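PDB 3B8X: pyridoxamine 5-phosphate-dependent dehydrase from Escherichia coli, which catalyses removal of the C3'-hydroxyl of GDP-4-keto-6-deoxy-D-mannose by a combined transamination and deoxygenation, a step in making the O-antigen sugar L-colitose. Local coordinates for residues M54-L64 with Y249-G258; T129-N140 with D155-S165. The protein carries 1 engineered substitution. All coordinates share one frame; numbering follows the deposited sequence.

Interaction 1 (M54-L64 with Y249-G258); sequences MVSSGSTANLL and YNVRPLEMSG. With G4M ([(2R,3S,4R,5R)-5-(2-amino-6-oxo-1,6-dihydro-9H-purin-9-yl)-3,4-dihydroxytetrahydrofuran-2-yl]methyl (2R,3S,4S,5S,6R)-3,4-dihydroxy-5-[({3-hydroxy-2-methyl-5-[(phosphonooxy)methyl]pyridin-4-yl}methyl)amino]-6-methyltetrahydro-2H-pyran-2-yl dihydrogen diphosphate), chain O.
The backbones of Ser56 and Pro253 pass with their CA atoms 4.2 Å apart, and beside this crossing Ser56 N donates to Val251 O at 2.8 Å, a bent bond (140° at the hydrogen). The contact lies where strand 51-55 turns into helix 58-68, the phosphate-binding helix N terminus of a PLP-dependent aminotransferase fold. Serine and threonine suit this turn because their hydroxyls can answer backbone N-H groups: in a capping box Thr60 N donates to Ser57 OG and Ser57 N to Thr60 OG1, while Ser56 OG and Thr60 OG1 share a hydrogen bond. Val251 fits against the first helical turn. The Val251 and Thr60 side chains slide past each other in opposite directions, CG1 of Val251 3.7 Å from CG2 of Thr60, and Val251 CG2 meets Leu64 CD1 tip to tip. Further along, Leu63 holds CG anti to its backbone N (chi1 -180°), which lets CD2 stand over the centre of the Tyr249 ring in a CH-pi contact, 3.8 Å from the centroid. The branched end of leucine thus offers a methyl to the flat face; the ring hydroxyl is hydrogen-bonded to Tyr100 OH. On the strand side, the fully extended Met54 chain runs across the Pro253 ring, with CG of Met54 3.6 Å from CG of Pro253, and brings its unbranched tip to Ser257 at the start of helix 255-286. The 249-258 side also faces the dimer partner: Asn250 ND2 bonds the phosphate of another bound G4M, and Arg252 NE forms a salt bridge with Glu196 of the second subunit. At the helix end, Gly58 N reaches OP2 of G4M at 2.8 Å, with no side chain to collide with OP4. Ser59 grips OP1 twice, through its backbone N at 2.9 Å and through OG, which is also bonded to Thr92 OG1.

Interaction 2 (T129-N140 with D155-S165); sequences TKAILTVNLLGN and DIILLEDNCES. With G4M ([(2R,3S,4R,5R)-5-(2-amino-6-oxo-1,6-dihydro-9H-purin-9-yl)-3,4-dihydroxytetrahydrofuran-2-yl]methyl (2R,3S,4S,5S,6R)-3,4-dihydroxy-5-[({3-hydroxy-2-methyl-5-[(phosphonooxy)methyl]pyridin-4-yl}methyl)amino]-6-methyltetrahydro-2H-pyran-2-yl dihydrogen diphosphate), chain O.
Leu159 O is gripped twice by Thr134, whose N and OG1 each donate to it at 3.0 Å from opposite faces of the carbonyl plane. A chi1 of 63° puts OG1 between the backbone N and the carbonyl carbon, turned back toward the neighbouring strand, while CG2 presses on Leu158 CD1. Threonine suits the place because its hydroxyl is spent on the backbone and its methyl on the core. Ile132 and Leu133 fill opposite faces of the sheet: Ile132 CG1 meets Ile156 CG2 at 3.3 Å, a tight fit, and Leu133 CD1 lies against Leu159 CB. The two strands, 129-135 and 157-161, run parallel, as expected of a beta-alpha-beta crossover through helix 144-151, and the alternating ladder includes Leu159 N to Ile132 O at 2.9 Å. Near the C-terminal ends of the strands a cluster of polar groups gathers round Asn136. Its ND2 spends both hydrogens, one on the anti lone pair of Glu160 OE1, which also accepts from Gly176 N, the other on Asn162 OD1 from above that carbonyl's plane; Asn136 OD1 accepts from Asn142 ND2, so the whole buried amide is fixed. Ser165 OG donates to Asn136 O and accepts a weak bond from Gly139 N; a side chain at Gly139 would press on the preceding carbonyl O, so glycine suits the place. The strand end and the loop after it line the cofactor pocket. Asp161 holds CG anti to its N (chi1 167°), bringing OD2 to 2.7 Å from the pyridine nitrogen N1L of G4M, a pairing characteristic of fold type I PLP enzymes; Thr93 OG1 also bonds OD2, and Cys163 N bonds OD1 in an Asx turn. Glu164 divides its carboxylate: OE2 accepts a very short bond from O3L of G4M, and OE1, through its anti lone pair, takes Leu138 N at 2.9 Å.

Overall arrangement
From the N terminus the chain first lays down 54-64, at strand 51-55, the outermost strand of the sheet at one side within this chain, and the helix after it, then reaches 129-140. A short excursion through helix 144-151 brings back 155-165, so that interaction 2 closes a small loop of 14 residues between two interior strands of the eight-stranded sheet. With 184 residues between its segments, interaction 1 closes a far larger loop that contains interaction 2 whole, without crossing it. It ties that outermost strand to the beginning of the long helix 255-286. The two contacts meet where Asn62 ND2 approaches Asp161 OD2 at 2.9 Å, probably a hydrogen bond, and both border the same G4M.

Interaction 1 (M54-L64 with Y249-G258)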
# COMPACT_ATOMS: atom_id res chain seq x y z
N MET B 54 12.00 -4.37 2.01
CA MET B 54 10.86 -5.07 1.42
C MET B 54 9.53 -4.40 1.73
O MET B 54 9.32 -3.94 2.84
CB MET B 54 10.76 -6.47 1.97
CG MET B 54 9.75 -7.34 1.16
SD MET B 54 9.55 -8.97 1.94
CE MET B 54 8.73 -9.97 0.67
N VAL B 55 8.66 -4.33 0.74
CA VAL B 55 7.38 -3.65 0.90
C VAL B 55 6.29 -4.48 0.28
O VAL B 55 6.52 -5.54 -0.29
CB VAL B 55 7.36 -2.21 0.29
CG1 VAL B 55 8.23 -1.27 1.15
CG2 VAL B 55 7.86 -2.22 -1.12
N SER B 56 5.07 -4.02 0.45
CA SER B 56 3.94 -4.80 -0.01
C SER B 56 3.89 -5.15 -1.50
O SER B 56 3.28 -6.14 -1.83
CB SER B 56 2.65 -4.15 0.50
OG SER B 56 2.39 -2.91 -0.16
N SER B 57 4.45 -4.34 -2.41
CA SER B 57 4.40 -4.65 -3.86
C SER B 57 5.43 -3.77 -4.56
O SER B 57 6.02 -2.87 -3.93
CB SER B 57 3.02 -4.40 -4.48
OG SER B 57 2.67 -3.03 -4.34
N GLY B 58 5.70 -4.07 -5.82
CA GLY B 58 6.64 -3.24 -6.57
C GLY B 58 6.01 -1.84 -6.74
O GLY B 58 6.72 -0.85 -6.89
N SER B 59 4.68 -1.74 -6.72
CA SER B 59 4.03 -0.42 -6.82
C SER B 59 4.28 0.42 -5.57
O SER B 59 4.58 1.60 -5.66
CB SER B 59 2.51 -0.54 -7.07
OG SER B 59 2.21 -1.27 -8.26
N THR B 60 4.13 -0.19 -4.38
CA THR B 60 4.42 0.54 -3.17
C THR B 60 5.94 0.72 -3.05
O THR B 60 6.43 1.60 -2.33
CB THR B 60 3.76 -0.15 -1.93
OG1 THR B 60 4.25 -1.49 -1.76
CG2 THR B 60 2.27 -0.14 -2.06
N ALA B 61 6.73 -0.06 -3.77
CA ALA B 61 8.18 0.23 -3.67
C ALA B 61 8.51 1.54 -4.45
O ALA B 61 9.23 2.45 -3.97
CB ALA B 61 9.00 -0.99 -4.21
N ASN B 62 7.88 1.70 -5.60
CA ASN B 62 8.05 2.92 -6.36
C ASN B 62 7.46 4.09 -5.58
O ASN B 62 8.01 5.19 -5.62
CB ASN B 62 7.27 2.82 -7.69
CG ASN B 62 8.01 2.08 -8.76
OD1 ASN B 62 9.20 1.80 -8.64
ND2 ASN B 62 7.31 1.78 -9.86
N LEU B 63 6.34 3.86 -4.88
CA LEU B 63 5.74 4.96 -4.14
C LEU B 63 6.74 5.50 -3.10
O LEU B 63 6.99 6.71 -3.02
CB LEU B 63 4.42 4.56 -3.49
CG LEU B 63 3.65 5.60 -2.67
CD1 LEU B 63 3.02 6.69 -3.49
CD2 LEU B 63 2.60 4.83 -1.92
N LEU B 64 7.31 4.58 -2.34
CA LEU B 64 8.32 4.96 -1.33
C LEU B 64 9.58 5.54 -1.94
O LEU B 64 10.23 6.38 -1.30
CB LEU B 64 8.67 3.79 -0.40
CG LEU B 64 7.57 3.24 0.55
CD1 LEU B 64 8.06 2.55 1.81
CD2 LEU B 64 6.55 4.27 0.93
N TYR B 249 3.29 5.64 5.17
CA TYR B 249 2.17 4.75 4.86
C TYR B 249 2.34 3.53 5.70
O TYR B 249 3.29 3.39 6.44
CB TYR B 249 2.36 4.26 3.38
CG TYR B 249 2.33 5.40 2.36
CD1 TYR B 249 3.51 6.06 1.97
CD2 TYR B 249 1.11 5.85 1.84
CE1 TYR B 249 3.44 7.18 1.09
CE2 TYR B 249 1.03 6.99 0.98
CZ TYR B 249 2.22 7.64 0.57
OH TYR B 249 2.17 8.72 -0.32
N ASN B 250 1.39 2.61 5.56
CA ASN B 250 1.64 1.28 6.09
C ASN B 250 1.65 0.45 4.79
O ASN B 250 0.58 0.19 4.20
CB ASN B 250 0.54 0.74 6.98
CG ASN B 250 0.67 -0.77 7.21
OD1 ASN B 250 1.55 -1.41 6.62
ND2 ASN B 250 -0.22 -1.35 8.04
N VAL B 251 2.84 0.11 4.30
CA VAL B 251 3.00 -0.77 3.13
C VAL B 251 3.93 -1.94 3.49
O VAL B 251 4.78 -2.37 2.71
CB VAL B 251 3.50 -0.04 1.87
CG1 VAL B 251 2.42 1.00 1.47
CG2 VAL B 251 4.83 0.63 2.17
N ARG B 252 3.80 -2.41 4.71
CA ARG B 252 4.61 -3.50 5.16
C ARG B 252 4.23 -4.78 4.39
O ARG B 252 3.07 -4.92 3.98
CB ARG B 252 4.34 -3.71 6.66
CG ARG B 252 4.85 -2.63 7.57
CD ARG B 252 4.62 -3.07 9.00
NE ARG B 252 3.22 -3.27 9.36
CZ ARG B 252 2.73 -3.03 10.58
NH1 ARG B 252 3.53 -2.58 11.54
NH2 ARG B 252 1.44 -3.23 10.83
N PRO B 253 5.18 -5.68 4.17
CA PRO B 253 4.85 -6.94 3.51
C PRO B 253 4.50 -7.87 4.65
O PRO B 253 4.77 -7.57 5.81
CB PRO B 253 6.21 -7.43 2.93
CG PRO B 253 7.30 -6.71 3.75
CD PRO B 253 6.62 -5.57 4.50
N LEU B 254 4.02 -9.07 4.32
CA LEU B 254 3.68 -10.06 5.34
C LEU B 254 4.91 -10.89 5.69
O LEU B 254 5.79 -11.09 4.85
CB LEU B 254 2.58 -10.97 4.84
CG LEU B 254 1.24 -10.23 4.74
CD1 LEU B 254 0.19 -11.13 4.16
CD2 LEU B 254 0.85 -9.68 6.09
N GLU B 255 4.95 -11.45 6.90
CA GLU B 255 6.08 -12.31 7.25
C GLU B 255 6.22 -13.53 6.29
O GLU B 255 7.31 -14.02 5.99
CB GLU B 255 5.95 -12.75 8.69
CG GLU B 255 7.15 -13.47 9.13
CD GLU B 255 8.34 -12.59 9.52
OE1 GLU B 255 8.65 -11.52 8.92
OE2 GLU B 255 9.05 -13.02 10.45
N MET B 256 5.08 -14.02 5.80
CA MET B 256 5.08 -15.14 4.89
C MET B 256 5.79 -14.77 3.61
O MET B 256 6.50 -15.61 3.03
CB MET B 256 3.64 -15.54 4.55
CG MET B 256 3.05 -16.49 5.57
SD MET B 256 1.38 -16.67 4.96
CE MET B 256 0.55 -17.60 6.22
N SER B 257 5.57 -13.55 3.13
CA SER B 257 6.20 -13.14 1.89
C SER B 257 7.73 -13.15 2.01
O SER B 257 8.43 -13.49 1.07
CB SER B 257 5.71 -11.80 1.42
OG SER B 257 4.40 -11.95 0.91
N GLY B 258 8.23 -12.72 3.15
CA GLY B 258 9.67 -12.69 3.39
C GLY B 258 10.20 -14.14 3.46
O GLY B 258 11.23 -14.45 2.89
OP3 G4M O . 2.80 -5.58 -9.69
PL G4M O . 3.71 -4.76 -8.68
OP1 G4M O . 2.87 -3.68 -7.81
OP2 G4M O . 4.45 -5.78 -7.69
OP4 G4M O . 4.91 -4.04 -9.53
C5B G4M O . 4.36 -2.94 -10.19
C5L G4M O . 5.24 -2.64 -11.34
C6L G4M O . 6.09 -1.54 -11.28
N1L G4M O . 6.84 -1.23 -12.32
C2L G4M O . 6.83 -1.92 -13.44
C2A G4M O . 7.67 -1.46 -14.62
C3L G4M O . 6.05 -3.06 -13.60
O3L G4M O . 6.03 -3.67 -14.80
C4L G4M O . 5.24 -3.46 -12.48
C4A G4M O . 4.40 -4.58 -12.54
N4A G4M O . 4.28 -5.22 -13.66
C4G G4M O . 3.51 -6.42 -13.68
C5G G4M O . 2.82 -6.62 -15.02
C6G G4M O . 3.82 -6.46 -16.16
O5G G4M O . 2.45 -7.99 -14.95
C3G G4M O . 2.41 -6.41 -12.61
O3G G4M O . 2.83 -7.27 -11.56
C2G G4M O . 1.09 -6.98 -13.21
O2G G4M O . 0.15 -7.34 -12.19
C1G G4M O . 1.37 -8.21 -14.05
O1G G4M O . 0.25 -8.36 -14.90
P2 G4M O . -0.29 -9.82 -15.23
O3P G4M O . 0.95 -10.77 -15.65
O4P G4M O . -1.22 -9.71 -16.56
OPP G4M O . -1.02 -10.25 -13.86
P G4M O . -1.91 -11.58 -14.01
O1P G4M O . -3.03 -11.67 -15.17
O2P G4M O . -2.62 -11.58 -12.59
O5' G4M O . -0.97 -12.85 -13.89
C5' G4M O . -0.53 -13.28 -15.16
C4' G4M O . -0.81 -14.77 -15.26
O4' G4M O . -0.48 -15.41 -13.99
C3' G4M O . -2.32 -15.01 -15.48
O3' G4M O . -2.43 -16.19 -16.26
C2' G4M O . -2.86 -15.21 -14.04
O2' G4M O . -4.00 -16.07 -14.10
C1' G4M O . -1.69 -15.95 -13.42
N9 G4M O . -1.68 -15.82 -11.96
C8 G4M O . -1.47 -14.67 -11.27
N7 G4M O . -1.49 -14.96 -9.99
C4 G4M O . -1.81 -16.86 -11.07
C5 G4M O . -1.68 -16.30 -9.78
C6 G4M O . -1.76 -17.17 -8.63
O6 G4M O . -1.66 -16.78 -7.48
N3 G4M O . -2.01 -18.17 -11.22
C2 G4M O . -2.10 -18.95 -10.15
N1 G4M O . -1.98 -18.48 -8.87
N2 G4M O . -2.33 -20.28 -10.32

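Interaction 2 (T129-N140 with D155-S165)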
# COMPACT_ATOMS: atom_id res chain seq x y z
N THR B 129 16.14 19.70 -15.31
CA THR B 129 16.03 18.27 -15.07
C THR B 129 16.65 17.93 -13.73
O THR B 129 17.86 18.13 -13.53
CB THR B 129 16.72 17.45 -16.17
OG1 THR B 129 16.13 17.79 -17.44
CG2 THR B 129 16.54 15.98 -15.89
N LYS B 130 15.81 17.42 -12.82
CA LYS B 130 16.22 17.08 -11.46
C LYS B 130 16.46 15.56 -11.27
O LYS B 130 17.27 15.14 -10.42
CB LYS B 130 15.11 17.48 -10.47
CG LYS B 130 14.96 18.95 -10.28
CD LYS B 130 16.28 19.58 -9.83
CE LYS B 130 16.27 21.10 -9.92
NZ LYS B 130 17.07 21.73 -8.83
N ALA B 131 15.77 14.75 -12.07
CA ALA B 131 15.89 13.31 -11.94
C ALA B 131 15.58 12.58 -13.24
O ALA B 131 14.89 13.09 -14.12
CB ALA B 131 14.90 12.84 -10.86
N ILE B 132 16.02 11.35 -13.30
CA ILE B 132 15.72 10.51 -14.45
C ILE B 132 15.28 9.17 -13.87
O ILE B 132 16.06 8.46 -13.24
CB ILE B 132 16.97 10.28 -15.32
CG1 ILE B 132 17.69 11.60 -15.60
CG2 ILE B 132 16.60 9.56 -16.64
CD1 ILE B 132 18.27 11.66 -17.00
N LEU B 133 14.01 8.85 -14.07
CA LEU B 133 13.46 7.58 -13.60
C LEU B 133 13.51 6.58 -14.78
O LEU B 133 12.63 6.54 -15.64
CB LEU B 133 12.03 7.75 -13.08
CG LEU B 133 11.33 6.43 -12.74
CD1 LEU B 133 12.17 5.62 -11.74
CD2 LEU B 133 9.94 6.64 -12.21
N THR B 134 14.58 5.81 -14.82
CA THR B 134 14.81 4.83 -15.86
C THR B 134 13.94 3.65 -15.52
O THR B 134 13.53 3.47 -14.37
CB THR B 134 16.32 4.37 -15.97
OG1 THR B 134 16.80 3.70 -14.77
CG2 THR B 134 17.22 5.57 -16.29
N VAL B 135 13.61 2.86 -16.52
CA VAL B 135 12.82 1.66 -16.33
C VAL B 135 13.44 0.61 -17.24
O VAL B 135 13.60 0.86 -18.43
CB VAL B 135 11.36 1.86 -16.81
CG1 VAL B 135 10.58 0.53 -16.74
CG2 VAL B 135 10.67 2.97 -16.01
N ASN B 136 13.87 -0.52 -16.67
CA ASN B 136 14.50 -1.60 -17.45
C ASN B 136 13.37 -2.50 -17.93
O ASN B 136 12.83 -3.31 -17.17
CB ASN B 136 15.53 -2.38 -16.62
CG ASN B 136 16.63 -1.48 -16.10
OD1 ASN B 136 17.27 -0.75 -16.89
ND2 ASN B 136 16.78 -1.42 -14.76
N LEU B 137 12.97 -2.30 -19.18
CA LEU B 137 11.80 -2.97 -19.71
C LEU B 137 11.96 -4.43 -20.09
O LEU B 137 12.87 -4.82 -20.83
CB LEU B 137 11.14 -2.18 -20.84
CG LEU B 137 9.60 -2.25 -20.87
CD1 LEU B 137 8.98 -1.30 -19.84
CD2 LEU B 137 9.07 -1.92 -22.27
N LEU B 138 11.02 -5.21 -19.59
CA LEU B 138 10.88 -6.61 -19.93
C LEU B 138 12.12 -7.43 -19.66
O LEU B 138 12.32 -8.48 -20.29
CB LEU B 138 10.53 -6.73 -21.41
CG LEU B 138 9.21 -7.43 -21.70
CD1 LEU B 138 8.09 -6.79 -20.88
CD2 LEU B 138 8.93 -7.40 -23.20
N GLY B 139 12.98 -6.95 -18.79
CA GLY B 139 14.15 -7.77 -18.52
C GLY B 139 15.41 -7.06 -19.04
O GLY B 139 16.54 -7.41 -18.66
N ASN B 140 15.18 -6.12 -19.94
CA ASN B 140 16.29 -5.45 -20.59
C ASN B 140 16.78 -4.24 -19.82
O ASN B 140 16.05 -3.23 -19.75
CB ASN B 140 15.82 -4.99 -21.97
CG ASN B 140 16.92 -5.05 -23.03
OD1 ASN B 140 17.91 -5.80 -22.89
ND2 ASN B 140 16.73 -4.29 -24.12
N ASP B 155 23.80 17.61 -11.36
CA ASP B 155 22.95 17.30 -10.22
C ASP B 155 21.59 16.72 -10.64
O ASP B 155 20.55 17.37 -10.55
CB ASP B 155 22.80 18.54 -9.31
CG ASP B 155 22.41 18.18 -7.87
OD1 ASP B 155 22.55 17.01 -7.47
OD2 ASP B 155 21.96 19.09 -7.12
N ILE B 156 21.62 15.49 -11.17
CA ILE B 156 20.40 14.82 -11.63
C ILE B 156 20.36 13.45 -10.99
O ILE B 156 21.27 12.65 -11.16
CB ILE B 156 20.41 14.57 -13.15
CG1 ILE B 156 20.46 15.91 -13.90
CG2 ILE B 156 19.16 13.78 -13.55
CD1 ILE B 156 21.26 15.83 -15.21
N ILE B 157 19.33 13.18 -10.21
CA ILE B 157 19.27 11.90 -9.55
C ILE B 157 18.84 10.82 -10.56
O ILE B 157 17.91 11.04 -11.38
CB ILE B 157 18.21 11.90 -8.45
CG1 ILE B 157 18.56 12.88 -7.34
CG2 ILE B 157 18.02 10.49 -7.90
CD1 ILE B 157 17.34 13.61 -6.78
N LEU B 158 19.44 9.65 -10.42
CA LEU B 158 19.08 8.51 -11.25
C LEU B 158 18.34 7.50 -10.38
O LEU B 158 18.86 7.07 -9.30
CB LEU B 158 20.35 7.84 -11.80
CG LEU B 158 20.17 6.55 -12.58
CD1 LEU B 158 19.39 6.79 -13.88
CD2 LEU B 158 21.48 5.88 -12.83
N LEU B 159 17.15 7.10 -10.86
CA LEU B 159 16.36 6.09 -10.15
C LEU B 159 16.12 4.97 -11.13
O LEU B 159 16.11 5.25 -12.30
CB LEU B 159 15.00 6.65 -9.84
CG LEU B 159 15.20 7.82 -8.86
CD1 LEU B 159 13.91 8.57 -8.66
CD2 LEU B 159 15.82 7.31 -7.55
N GLU B 160 15.89 3.74 -10.70
CA GLU B 160 15.55 2.69 -11.66
C GLU B 160 14.29 2.04 -11.15
O GLU B 160 14.15 1.80 -9.95
CB GLU B 160 16.57 1.55 -11.61
CG GLU B 160 17.83 1.76 -12.42
CD GLU B 160 18.83 0.64 -12.18
OE1 GLU B 160 18.77 -0.40 -12.87
OE2 GLU B 160 19.66 0.76 -11.25
N ASP B 161 13.36 1.77 -12.05
CA ASP B 161 12.19 1.00 -11.68
C ASP B 161 12.65 -0.35 -12.28
O ASP B 161 12.75 -0.47 -13.49
CB ASP B 161 10.91 1.51 -12.36
CG ASP B 161 9.73 0.51 -12.24
OD1 ASP B 161 10.05 -0.67 -11.97
OD2 ASP B 161 8.52 0.89 -12.39
N ASN B 162 13.07 -1.28 -11.43
CA ASN B 162 13.52 -2.58 -11.87
C ASN B 162 12.53 -3.73 -11.62
O ASN B 162 12.91 -4.90 -11.56
CB ASN B 162 14.85 -2.99 -11.24
CG ASN B 162 15.66 -3.96 -12.16
OD1 ASN B 162 15.74 -3.78 -13.38
ND2 ASN B 162 16.26 -4.98 -11.56
N CYS B 163 11.25 -3.42 -11.65
CA CYS B 163 10.25 -4.41 -11.40
C CYS B 163 10.09 -5.47 -12.50
O CYS B 163 9.48 -6.50 -12.24
CB CYS B 163 8.92 -3.70 -11.08
SG CYS B 163 8.93 -2.82 -9.48
N GLU B 164 10.63 -5.23 -13.71
CA GLU B 164 10.48 -6.23 -14.76
C GLU B 164 11.80 -6.87 -15.08
O GLU B 164 11.85 -7.78 -15.90
CB GLU B 164 9.91 -5.64 -16.07
CG GLU B 164 8.58 -4.91 -15.84
CD GLU B 164 8.01 -4.25 -17.08
OE1 GLU B 164 8.59 -4.41 -18.18
OE2 GLU B 164 6.98 -3.54 -16.95
N SER B 165 12.87 -6.38 -14.45
CA SER B 165 14.18 -6.90 -14.78
C SER B 165 15.04 -7.42 -13.64
O SER B 165 16.26 -7.26 -13.67
CB SER B 165 14.98 -5.93 -15.67
OG SER B 165 14.13 -5.42 -16.69
OP3 G4M O . 2.80 -5.58 -9.69
PL G4M O . 3.71 -4.76 -8.68
OP1 G4M O . 2.87 -3.68 -7.81
OP2 G4M O . 4.45 -5.78 -7.69
OP4 G4M O . 4.91 -4.04 -9.53
C5B G4M O . 4.36 -2.94 -10.19
C5L G4M O . 5.24 -2.64 -11.34
C6L G4M O . 6.09 -1.54 -11.28
N1L G4M O . 6.84 -1.23 -12.32
C2L G4M O . 6.83 -1.92 -13.44
C2A G4M O . 7.67 -1.46 -14.62
C3L G4M O . 6.05 -3.06 -13.60
O3L G4M O . 6.03 -3.67 -14.80
C4L G4M O . 5.24 -3.46 -12.48
C4A G4M O . 4.40 -4.58 -12.54
N4A G4M O . 4.28 -5.22 -13.66
C4G G4M O . 3.51 -6.42 -13.68
C5G G4M O . 2.82 -6.62 -15.02
C6G G4M O . 3.82 -6.46 -16.16
O5G G4M O . 2.45 -7.99 -14.95
C3G G4M O . 2.41 -6.41 -12.61
O3G G4M O . 2.83 -7.27 -11.56
C2G G4M O . 1.09 -6.98 -13.21
O2G G4M O . 0.15 -7.34 -12.19
C1G G4M O . 1.37 -8.21 -14.05
O1G G4M O . 0.25 -8.36 -14.90
P2 G4M O . -0.29 -9.82 -15.23
O3P G4M O . 0.95 -10.77 -15.65
O4P G4M O . -1.22 -9.71 -16.56
OPP G4M O . -1.02 -10.25 -13.86
P G4M O . -1.91 -11.58 -14.01
O1P G4M O . -3.03 -11.67 -15.17
O2P G4M O . -2.62 -11.58 -12.59
O5' G4M O . -0.97 -12.85 -13.89
C5' G4M O . -0.53 -13.28 -15.16
C4' G4M O . -0.81 -14.77 -15.26
O4' G4M O . -0.48 -15.41 -13.99
C3' G4M O . -2.32 -15.01 -15.48
O3' G4M O . -2.43 -16.19 -16.26
C2' G4M O . -2.86 -15.21 -14.04
O2' G4M O . -4.00 -16.07 -14.10
C1' G4M O . -1.69 -15.95 -13.42
N9 G4M O . -1.68 -15.82 -11.96
C8 G4M O . -1.47 -14.67 -11.27
N7 G4M O . -1.49 -14.96 -9.99
C4 G4M O . -1.81 -16.86 -11.07
C5 G4M O . -1.68 -16.30 -9.78
C6 G4M O . -1.76 -17.17 -8.63
O6 G4M O . -1.66 -16.78 -7.48
N3 G4M O . -2.01 -18.17 -11.22
C2 G4M O . -2.10 -18.95 -10.15
N1 G4M O . -1.98 -18.48 -8.87
N2 G4M O . -2.33 -20.28 -10.32
O HOH W 1 18.53 16.52 -8.56
O HOH W 2 11.28 -2.77 -14.77